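Local coordinates for protein hypoxanthine-guanine-xanthine phosphoribosyltransferase (Tritrichomonas foetus, PDB 1HGX) that transfers the 5-phosphoribosyl group of phosphoribosyl diphosphate to hypoxanthine, guanine or xanthine, salvaging host purines as IMP, GMP and XMP, at residues A[50-55]-A[127-132]; A[87-92]-A[116-121]; A[100-105]-A[109-114]. All coordinates share one frame; numbering follows the deposited sequence.

Interaction 1: A[50-55]-A[127-132]; sequences VFFYTD and KVCTLC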
loop_
_atom_site.group_PDB
_atom_site.type_symbol
_atom_site.label_atom_id
_atom_site.label_comp_id
_atom_site.label_asym_id
_atom_site.label_seq_id
_atom_site.Cartn_x
_atom_site.Cartn_y
_atom_site.Cartn_z
ATOM N N VAL A 50 -3.221 -2.881 3.593
ATOM C CA VAL A 50 -2.781 -2.119 2.428
ATOM C C VAL A 50 -3.720 -2.102 1.218
ATOM O O VAL A 50 -3.872 -1.061 0.581
ATOM C CB VAL A 50 -1.321 -2.471 2.032
ATOM C CG1 VAL A 50 -1.251 -3.760 1.237
ATOM C CG2 VAL A 50 -0.670 -1.297 1.298
ATOM N N PHE A 51 -4.388 -3.216 0.930
ATOM C CA PHE A 51 -5.301 -3.268 -0.208
ATOM C C PHE A 51 -6.465 -2.340 0.067
ATOM O O PHE A 51 -6.781 -1.478 -0.740
ATOM C CB PHE A 51 -5.809 -4.692 -0.437
ATOM C CG PHE A 51 -4.780 -5.613 -1.027
ATOM C CD1 PHE A 51 -3.562 -5.820 -0.393
ATOM C CD2 PHE A 51 -5.026 -6.269 -2.222
ATOM C CE1 PHE A 51 -2.595 -6.668 -0.943
ATOM C CE2 PHE A 51 -4.063 -7.121 -2.780
ATOM C CZ PHE A 51 -2.846 -7.317 -2.133
ATOM N N PHE A 52 -7.082 -2.529 1.227
ATOM C CA PHE A 52 -8.204 -1.732 1.700
ATOM C C PHE A 52 -7.815 -0.256 1.731
ATOM O O PHE A 52 -8.575 0.604 1.280
ATOM C CB PHE A 52 -8.564 -2.204 3.111
ATOM C CG PHE A 52 -9.605 -1.374 3.806
ATOM C CD1 PHE A 52 -10.777 -0.997 3.154
ATOM C CD2 PHE A 52 -9.439 -1.023 5.147
ATOM C CE1 PHE A 52 -11.783 -0.297 3.831
ATOM C CE2 PHE A 52 -10.440 -0.321 5.842
ATOM C CZ PHE A 52 -11.611 0.044 5.182
ATOM N N TYR A 53 -6.617 0.015 2.245
ATOM C CA TYR A 53 -6.080 1.373 2.380
ATOM C C TYR A 53 -5.943 2.095 1.042
ATOM O O TYR A 53 -6.454 3.211 0.876
ATOM C CB TYR A 53 -4.722 1.328 3.085
ATOM C CG TYR A 53 -4.078 2.677 3.354
ATOM C CD1 TYR A 53 -4.480 3.460 4.437
ATOM C CD2 TYR A 53 -3.012 3.135 2.572
ATOM C CE1 TYR A 53 -3.829 4.663 4.744
ATOM C CE2 TYR A 53 -2.356 4.336 2.873
ATOM C CZ TYR A 53 -2.769 5.090 3.960
ATOM O OH TYR A 53 -2.112 6.267 4.269
ATOM N N THR A 54 -5.250 1.480 0.089
ATOM C CA THR A 54 -5.084 2.119 -1.209
ATOM C C THR A 54 -6.416 2.289 -1.940
ATOM O O THR A 54 -6.617 3.289 -2.632
ATOM C CB THR A 54 -4.088 1.360 -2.092
ATOM O OG1 THR A 54 -4.563 0.030 -2.301
ATOM C CG2 THR A 54 -2.716 1.315 -1.423
ATOM N N ASP A 55 -7.328 1.330 -1.789
ATOM C CA ASP A 55 -8.634 1.440 -2.447
ATOM C C ASP A 55 -9.432 2.612 -1.896
ATOM O O ASP A 55 -10.117 3.313 -2.650
ATOM C CB ASP A 55 -9.431 0.140 -2.333
ATOM C CG ASP A 55 -9.056 -0.870 -3.415
ATOM O OD1 ASP A 55 -8.353 -0.497 -4.380
ATOM O OD2 ASP A 55 -9.463 -2.044 -3.307
ATOM N N LYS A 127 -9.228 8.204 15.494
ATOM C CA LYS A 127 -10.314 7.297 15.150
ATOM C C LYS A 127 -9.793 6.048 14.456
ATOM O O LYS A 127 -8.668 6.020 13.941
ATOM C CB LYS A 127 -11.337 7.993 14.256
ATOM C CG LYS A 127 -12.102 9.087 14.954
ATOM C CD LYS A 127 -13.171 9.670 14.064
ATOM C CE LYS A 127 -13.936 10.738 14.809
ATOM N NZ LYS A 127 -15.018 11.354 13.995
ATOM N N VAL A 128 -10.630 5.022 14.429
ATOM C CA VAL A 128 -10.269 3.742 13.843
ATOM C C VAL A 128 -11.214 3.358 12.726
ATOM O O VAL A 128 -12.432 3.503 12.857
ATOM C CB VAL A 128 -10.301 2.606 14.925
ATOM C CG1 VAL A 128 -10.075 1.221 14.283
ATOM C CG2 VAL A 128 -9.236 2.854 15.966
ATOM N N CYS A 129 -10.629 2.878 11.634
ATOM C CA CYS A 129 -11.363 2.406 10.470
ATOM C C CYS A 129 -10.843 0.996 10.176
ATOM O O CYS A 129 -9.674 0.813 9.844
ATOM C CB CYS A 129 -11.113 3.316 9.261
ATOM S SG CYS A 129 -11.887 2.717 7.737
ATOM N N THR A 130 -11.698 -0.004 10.331
ATOM C CA THR A 130 -11.281 -1.376 10.074
ATOM C C THR A 130 -12.101 -1.995 8.936
ATOM O O THR A 130 -13.290 -1.696 8.772
ATOM C CB THR A 130 -11.360 -2.238 11.371
ATOM O OG1 THR A 130 -10.690 -3.490 11.159
ATOM C CG2 THR A 130 -12.808 -2.489 11.801
ATOM N N LEU A 131 -11.449 -2.801 8.108
ATOM C CA LEU A 131 -12.148 -3.442 7.004
ATOM C C LEU A 131 -13.124 -4.451 7.602
ATOM O O LEU A 131 -14.304 -4.471 7.233
ATOM C CB LEU A 131 -11.158 -4.150 6.080
ATOM C CG LEU A 131 -11.500 -4.489 4.618
ATOM C CD1 LEU A 131 -11.147 -5.936 4.365
ATOM C CD2 LEU A 131 -12.946 -4.215 4.244
ATOM N N CYS A 132 -12.646 -5.240 8.561
ATOM C CA CYS A 132 -13.483 -6.249 9.201
ATOM C C CYS A 132 -13.409 -6.251 10.706
ATOM O O CYS A 132 -12.401 -5.863 11.302
ATOM C CB CYS A 132 -13.099 -7.665 8.738
ATOM S SG CYS A 132 -13.387 -8.058 7.018
#
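The Phe52 ring has Leu131 laid over one face: CB sits above it, 3.9 Å from the ring centroid and 18° off the normal, a CH-pi contact displaced toward CD2. Cys129 reaches the far end of the same ring obliquely, its SG 3.7 Å from Phe52 CZ, in a sulfur-aromatic contact. This is helix-on-sheet packing in the type I phosphoribosyltransferase fold: helix 50-57 lies against strand 125-130, a central strand of the main sheet. Phe52 alone carries the helix side. Its CG stands anti to the backbone N (chi1 173°), which sends the ring out from the helix toward the corner the chain turns at Leu131, and Leu131 slides past it in the opposite direction. Leu131 CG continues the cover over the inner part of the ring, 3.7 Å from Phe52 CG, with Leu131 CD2 beyond it, near Phe52 CD1 and CE1. The contact is buried and apolar. Ile24 and Leu27 of helix 17-35 and Val101 of the neighbouring strand also touch Phe52, while Phe150 and Phe162 pack on Leu131. Elsewhere on the same helical turn Thr54 meets Thr54 of the second subunit, so helix 50-57 serves both core and dimer interface. At the corner, the backbone too comes close to the ring: Leu131 N lies 3.5 Å from Phe52 CE2.

Interaction 2: A[87-92]-A[116-121]; sequences KDLKTN and NNLQMR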
loop_
_atom_site.group_PDB
_atom_site.type_symbol
_atom_site.label_atom_id
_atom_site.label_comp_id
_atom_site.label_asym_id
_atom_site.label_seq_id
_atom_site.Cartn_x
_atom_site.Cartn_y
_atom_site.Cartn_z
ATOM N N LYS A 87 8.273 -0.727 12.698
ATOM C CA LYS A 87 8.404 0.477 11.901
ATOM C C LYS A 87 7.393 1.465 12.450
ATOM O O LYS A 87 6.190 1.232 12.396
ATOM C CB LYS A 87 8.151 0.162 10.426
ATOM C CG LYS A 87 8.400 1.314 9.473
ATOM C CD LYS A 87 7.180 2.201 9.342
ATOM C CE LYS A 87 7.414 3.293 8.329
ATOM N NZ LYS A 87 6.596 4.476 8.664
ATOM N N ASP A 88 7.903 2.515 13.076
ATOM C CA ASP A 88 7.068 3.544 13.667
ATOM C C ASP A 88 6.774 4.644 12.637
ATOM O O ASP A 88 7.381 4.691 11.570
ATOM C CB ASP A 88 7.786 4.115 14.900
ATOM C CG ASP A 88 6.828 4.567 15.990
ATOM O OD1 ASP A 88 5.631 4.764 15.710
ATOM O OD2 ASP A 88 7.278 4.732 17.141
ATOM N N LEU A 89 5.854 5.536 12.978
ATOM C CA LEU A 89 5.455 6.638 12.112
ATOM C C LEU A 89 6.597 7.594 11.801
ATOM O O LEU A 89 7.515 7.763 12.604
ATOM C CB LEU A 89 4.343 7.445 12.776
ATOM C CG LEU A 89 3.036 6.755 13.172
ATOM C CD1 LEU A 89 2.108 7.795 13.795
ATOM C CD2 LEU A 89 2.382 6.109 11.965
ATOM N N LYS A 90 6.527 8.215 10.632
ATOM C CA LYS A 90 7.519 9.201 10.222
ATOM C C LYS A 90 7.003 10.568 10.668
ATOM O O LYS A 90 7.771 11.459 11.032
ATOM C CB LYS A 90 7.700 9.172 8.701
ATOM N N THR A 91 5.681 10.694 10.693
ATOM C CA THR A 91 4.994 11.927 11.056
ATOM C C THR A 91 4.807 12.161 12.549
ATOM O O THR A 91 4.505 11.235 13.306
ATOM C CB THR A 91 3.595 11.952 10.410
ATOM O OG1 THR A 91 3.719 11.605 9.026
ATOM C CG2 THR A 91 2.960 13.332 10.531
ATOM N N ASN A 92 5.019 13.402 12.971
ATOM C CA ASN A 92 4.793 13.771 14.359
ATOM C C ASN A 92 3.294 14.053 14.337
ATOM O O ASN A 92 2.854 14.964 13.636
ATOM C CB ASN A 92 5.567 15.041 14.725
ATOM C CG ASN A 92 5.229 15.557 16.129
ATOM O OD1 ASN A 92 4.326 15.048 16.795
ATOM N ND2 ASN A 92 5.939 16.585 16.566
ATOM N N ASN A 116 -3.408 3.126 22.629
ATOM C CA ASN A 116 -2.799 3.671 23.841
ATOM C C ASN A 116 -1.477 4.329 23.467
ATOM O O ASN A 116 -1.157 5.404 23.963
ATOM C CB ASN A 116 -2.549 2.585 24.896
ATOM C CG ASN A 116 -3.815 2.169 25.634
ATOM O OD1 ASN A 116 -4.753 2.957 25.794
ATOM N ND2 ASN A 116 -3.825 0.939 26.132
ATOM N N ASN A 117 -0.708 3.689 22.592
ATOM C CA ASN A 117 0.564 4.254 22.160
ATOM C C ASN A 117 0.342 5.583 21.430
ATOM O O ASN A 117 0.970 6.591 21.754
ATOM C CB ASN A 117 1.317 3.280 21.248
ATOM C CG ASN A 117 2.602 3.879 20.675
ATOM O OD1 ASN A 117 2.557 4.776 19.842
ATOM N ND2 ASN A 117 3.751 3.359 21.109
ATOM N N LEU A 118 -0.597 5.596 20.486
ATOM C CA LEU A 118 -0.868 6.807 19.703
ATOM C C LEU A 118 -1.476 7.966 20.497
ATOM O O LEU A 118 -1.141 9.126 20.259
ATOM C CB LEU A 118 -1.743 6.488 18.479
ATOM C CG LEU A 118 -1.179 5.523 17.425
ATOM C CD1 LEU A 118 -2.232 5.294 16.356
ATOM C CD2 LEU A 118 0.097 6.044 16.793
ATOM N N GLN A 119 -2.336 7.654 21.462
ATOM C CA GLN A 119 -2.974 8.696 22.255
ATOM C C GLN A 119 -1.949 9.502 23.072
ATOM O O GLN A 119 -2.143 10.701 23.321
ATOM C CB GLN A 119 -4.056 8.085 23.149
ATOM C CG GLN A 119 -5.051 9.080 23.724
ATOM C CD GLN A 119 -5.815 9.837 22.655
ATOM O OE1 GLN A 119 -5.562 11.017 22.410
ATOM N NE2 GLN A 119 -6.759 9.162 22.014
ATOM N N MET A 120 -0.842 8.857 23.442
ATOM C CA MET A 120 0.226 9.505 24.213
ATOM C C MET A 120 0.968 10.571 23.414
ATOM O O MET A 120 1.640 11.436 23.989
ATOM C CB MET A 120 1.248 8.475 24.694
ATOM C CG MET A 120 0.799 7.641 25.868
ATOM S SD MET A 120 2.121 6.544 26.422
ATOM C CE MET A 120 1.574 4.999 25.714
ATOM N N ARG A 121 0.867 10.494 22.091
ATOM C CA ARG A 121 1.532 11.446 21.212
ATOM C C ARG A 121 0.747 12.745 21.036
ATOM O O ARG A 121 1.145 13.632 20.280
ATOM C CB ARG A 121 1.812 10.796 19.864
ATOM C CG ARG A 121 2.446 9.415 19.984
ATOM C CD ARG A 121 2.870 8.917 18.624
ATOM N NE ARG A 121 3.223 7.509 18.643
ATOM C CZ ARG A 121 4.102 6.947 17.823
ATOM N NH1 ARG A 121 4.737 7.672 16.909
ATOM N NH2 ARG A 121 4.331 5.645 17.907
HETATM O O HOH W 1 6.293 4.489 19.802
HETATM O O HOH W 2 4.879 10.323 15.888
#
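A salt bridge joins the loop after strand 84-87 to segment 116-121, which carries the last turn of helix 109-119 and the residues after it. Arg121 and Asp88 come from opposite directions, Asp88 OD1 at the guanidinium edge, near its plane. Arg121 NH2 gives the main bond, 2.7 Å to Asp88 OD1, arriving on the syn lone pair with an N-H...O angle of 154°. Weaker bonds run from NH1 to the same oxygen and from NH2 to OD2. The carboxylate stands nearly upright against the guanidinium, planes 80° apart, so they do not pair flat. Asp88 OD1 also accepts Leu89 N at 2.8 Å on its anti side, tilted out of the carboxylate plane, within its own loop.

In the phosphoribosyltransferase fold the contact joins the loop after edge strand 84-87 to the helix lying over strands 41-45 and 125-130, where Leu118 rests on Ile43 and Leu126. Asn117, one helical turn earlier, fixes the guanidinium side-on, its OD1 taking both Arg121 NE (3.1 Å) and NH2 (2.8 Å) almost in the guanidinium plane. Two waters extend the network, one joining Asp88 OD2 to Asn117 ND2, the other Thr91 O to Arg121 NH1. Apolar contacts accompany the polar ones: Leu89 CD1 lies over one guanidinium face, 4.1 Å from Arg121 NH1, and meets Leu118 CD2 at 4.0 Å, the leucine side chains crossing at about a right angle.

Interaction 3: A[100-105]-A[109-114]; sequences VVEDII and LTMYQL. With 5GP (guanosine-5'-monophosphate), chain C.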
loop_
_atom_site.group_PDB
_atom_site.type_symbol
_atom_site.label_atom_id
_atom_site.label_comp_id
_atom_site.label_asym_id
_atom_site.label_seq_id
_atom_site.Cartn_x
_atom_site.Cartn_y
_atom_site.Cartn_z
ATOM N N VAL A 100 -6.658 5.552 11.942
ATOM C CA VAL A 100 -5.912 4.305 11.871
ATOM C C VAL A 100 -6.702 3.367 10.971
ATOM O O VAL A 100 -7.890 3.128 11.212
ATOM C CB VAL A 100 -5.742 3.666 13.278
ATOM C CG1 VAL A 100 -5.027 2.329 13.174
ATOM C CG2 VAL A 100 -4.947 4.609 14.187
ATOM N N VAL A 101 -6.061 2.878 9.915
ATOM C CA VAL A 101 -6.703 1.964 8.969
ATOM C C VAL A 101 -6.150 0.564 9.179
ATOM O O VAL A 101 -4.972 0.283 8.896
ATOM C CB VAL A 101 -6.507 2.421 7.501
ATOM C CG1 VAL A 101 -7.246 1.468 6.555
ATOM C CG2 VAL A 101 -7.033 3.855 7.318
ATOM N N GLU A 102 -7.020 -0.313 9.662
ATOM C CA GLU A 102 -6.670 -1.690 9.986
ATOM C C GLU A 102 -7.455 -2.696 9.137
ATOM O O GLU A 102 -8.475 -2.350 8.532
ATOM C CB GLU A 102 -6.938 -1.915 11.492
ATOM C CG GLU A 102 -6.691 -3.332 12.020
ATOM C CD GLU A 102 -5.230 -3.779 11.932
ATOM O OE1 GLU A 102 -4.695 -3.932 10.812
ATOM O OE2 GLU A 102 -4.617 -4.004 12.993
ATOM N N ASP A 103 -6.950 -3.927 9.061
ATOM C CA ASP A 103 -7.610 -4.974 8.295
ATOM C C ASP A 103 -8.727 -5.706 9.049
ATOM O O ASP A 103 -9.860 -5.761 8.574
ATOM C CB ASP A 103 -6.596 -5.960 7.654
ATOM C CG ASP A 103 -5.558 -6.539 8.644
ATOM O OD1 ASP A 103 -5.694 -6.424 9.879
ATOM O OD2 ASP A 103 -4.581 -7.142 8.152
ATOM N N ILE A 104 -8.422 -6.231 10.233
ATOM C CA ILE A 104 -9.419 -6.945 11.017
ATOM C C ILE A 104 -9.099 -6.865 12.507
ATOM O O ILE A 104 -7.933 -6.848 12.908
ATOM C CB ILE A 104 -9.527 -8.434 10.574
ATOM C CG1 ILE A 104 -10.677 -9.146 11.299
ATOM C CG2 ILE A 104 -8.220 -9.166 10.823
ATOM C CD1 ILE A 104 -10.980 -10.503 10.719
ATOM N N ILE A 105 -10.145 -6.714 13.309
ATOM C CA ILE A 105 -10.009 -6.654 14.758
ATOM C C ILE A 105 -10.607 -7.949 15.304
ATOM O O ILE A 105 -11.778 -8.255 15.062
ATOM C CB ILE A 105 -10.714 -5.416 15.333
ATOM C CG1 ILE A 105 -9.951 -4.157 14.888
ATOM C CG2 ILE A 105 -10.791 -5.495 16.865
ATOM C CD1 ILE A 105 -10.555 -2.864 15.357
ATOM N N LEU A 109 -6.787 -6.850 21.186
ATOM C CA LEU A 109 -5.502 -6.587 21.837
ATOM C C LEU A 109 -4.574 -5.663 21.040
ATOM O O LEU A 109 -4.073 -4.672 21.575
ATOM C CB LEU A 109 -4.780 -7.896 22.151
ATOM C CG LEU A 109 -3.360 -7.796 22.722
ATOM C CD1 LEU A 109 -3.369 -7.127 24.081
ATOM C CD2 LEU A 109 -2.752 -9.177 22.818
ATOM N N THR A 110 -4.325 -6.001 19.780
ATOM C CA THR A 110 -3.450 -5.198 18.931
ATOM C C THR A 110 -3.871 -3.726 18.850
ATOM O O THR A 110 -3.074 -2.830 19.138
ATOM C CB THR A 110 -3.346 -5.788 17.509
ATOM O OG1 THR A 110 -2.962 -7.166 17.587
ATOM C CG2 THR A 110 -2.284 -5.044 16.711
ATOM N N MET A 111 -5.128 -3.482 18.496
ATOM C CA MET A 111 -5.634 -2.122 18.380
ATOM C C MET A 111 -5.670 -1.397 19.725
ATOM O O MET A 111 -5.391 -0.200 19.797
ATOM C CB MET A 111 -7.020 -2.125 17.727
ATOM C CG MET A 111 -7.503 -0.760 17.257
ATOM S SD MET A 111 -6.305 0.116 16.202
ATOM C CE MET A 111 -5.920 -1.105 14.994
ATOM N N TYR A 112 -6.000 -2.114 20.794
ATOM C CA TYR A 112 -6.047 -1.497 22.118
ATOM C C TYR A 112 -4.663 -0.945 22.490
ATOM O O TYR A 112 -4.539 0.160 23.006
ATOM C CB TYR A 112 -6.533 -2.508 23.166
ATOM C CG TYR A 112 -6.465 -2.011 24.589
ATOM C CD1 TYR A 112 -7.496 -1.254 25.132
ATOM C CD2 TYR A 112 -5.364 -2.289 25.388
ATOM C CE1 TYR A 112 -7.430 -0.779 26.442
ATOM C CE2 TYR A 112 -5.286 -1.823 26.695
ATOM C CZ TYR A 112 -6.326 -1.067 27.217
ATOM O OH TYR A 112 -6.266 -0.594 28.513
ATOM N N GLN A 113 -3.624 -1.721 22.209
ATOM C CA GLN A 113 -2.261 -1.302 22.513
ATOM C C GLN A 113 -1.787 -0.195 21.571
ATOM O O GLN A 113 -1.119 0.752 21.997
ATOM C CB GLN A 113 -1.320 -2.499 22.450
ATOM C CG GLN A 113 -1.720 -3.594 23.419
ATOM C CD GLN A 113 -0.641 -4.619 23.607
ATOM O OE1 GLN A 113 0.023 -4.648 24.641
ATOM N NE2 GLN A 113 -0.454 -5.471 22.611
ATOM N N LEU A 114 -2.173 -0.295 20.303
ATOM C CA LEU A 114 -1.800 0.695 19.307
ATOM C C LEU A 114 -2.435 2.040 19.665
ATOM O O LEU A 114 -1.770 3.078 19.639
ATOM C CB LEU A 114 -2.263 0.251 17.916
ATOM C CG LEU A 114 -1.333 0.488 16.721
ATOM C CD1 LEU A 114 -2.167 0.656 15.469
ATOM C CD2 LEU A 114 -0.454 1.702 16.916
HETATM P P 5GP C . -6.314 -9.074 17.819
HETATM O O1P 5GP C . -7.478 -8.195 17.574
HETATM O O2P 5GP C . -5.209 -8.379 18.483
HETATM O O3P 5GP C . -6.727 -10.337 18.458
HETATM O "O5'" 5GP C . -5.880 -9.589 16.413
HETATM C "C5'" 5GP C . -5.884 -8.825 15.214
HETATM C "C4'" 5GP C . -4.656 -9.153 14.465
HETATM O "O4'" 5GP C . -4.614 -10.514 14.006
HETATM C "C3'" 5GP C . -4.509 -8.290 13.250
HETATM O "O3'" 5GP C . -3.107 -8.234 13.005
HETATM C "C2'" 5GP C . -5.146 -9.158 12.237
HETATM O "O2'" 5GP C . -4.669 -8.822 10.943
HETATM C "C1'" 5GP C . -4.772 -10.597 12.593
HETATM N N9 5GP C . -5.931 -11.524 12.290
HETATM C C8 5GP C . -7.053 -11.719 13.081
HETATM N N7 5GP C . -7.942 -12.530 12.564
HETATM C C5 5GP C . -7.409 -12.905 11.328
HETATM C C6 5GP C . -8.005 -13.679 10.282
HETATM O O6 5GP C . -9.056 -14.317 10.327
HETATM N N1 5GP C . -7.256 -13.667 9.113
HETATM C C2 5GP C . -6.046 -12.995 8.960
HETATM N N2 5GP C . -5.393 -13.182 7.811
HETATM N N3 5GP C . -5.457 -12.289 9.955
HETATM C C4 5GP C . -6.204 -12.253 11.112
#
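Apolar contacts centre on Met111 of helix 109-119, which packs on Val100, Glu102 and Ile105. CG stands anti to the backbone N (chi1 -166°), and bends at chi2 and chi3 then fold the chain so that SD and CE lie along the strand. Met111 CE rests against Glu102 CB at 3.7 Å and is also close to that residue's CG and OE2; SD meets Val100 CG1 at 4.0 Å. From the other end of the segment, the Ile105 side chain crosses that of Met111 at about a right angle, Ile105 CD1 toward Met111 CG (4.2 Å), while Leu114 CD1 touches Val100 CG1, also at 4.0 Å. Helix and strand segments run nearly antiparallel, 166° between their directions, with their axes 11.4 Å apart.

Hydrogen bonds go to the nucleotide and within the 102-104 turn. Thr110 holds one phosphate oxygen of GMP, O2P, twice: by its backbone N, nearly straight at 168°, and by OG1 at 2.7 Å. At the ribose, O2' donates to Asp103 OD1 (2.8 Å), which also accepts Ile104 N on its anti side, tilted out of the carboxylate plane. Glu102 OE1 in turn takes Asp103 N on its anti lone pair, a second-shell bond that steadies the turn. Ile104 CG2 packs on C2' of the sugar.

Thr107 OG1 and the backbone N of Asp106 and Gly108 also hydrogen-bond GMP, probably at the phosphate, as in other family members. Strand, acidic pair Glu102-Asp103, phosphate-binding loop and helix together form the PRPP-binding motif of type I phosphoribosyltransferases, here occupied by the product GMP.

Overall arrangement
From the N terminus, helix 50-57 comes first; its contact with residues 127-132, interaction 1, closes the widest loop, and the other two lie inside it. Interaction 2 opens at 87-92 and closes at 116-121, and interaction 3, joining 100-105 to 109-114, is nested within that, so none cross. Interactions 2 and 3 share helix 109-119 and touch where Leu118 CD1 meets Val100 CG2. Interactions 1 and 3 meet in the main sheet, where strands 97-102 and 125-130 are neighbours. Interactions 1 and 2 do not touch, their centres about 18 Å apart. Together they tie the dimer-interface helix, an edge loop and the nucleotide site to one sheet.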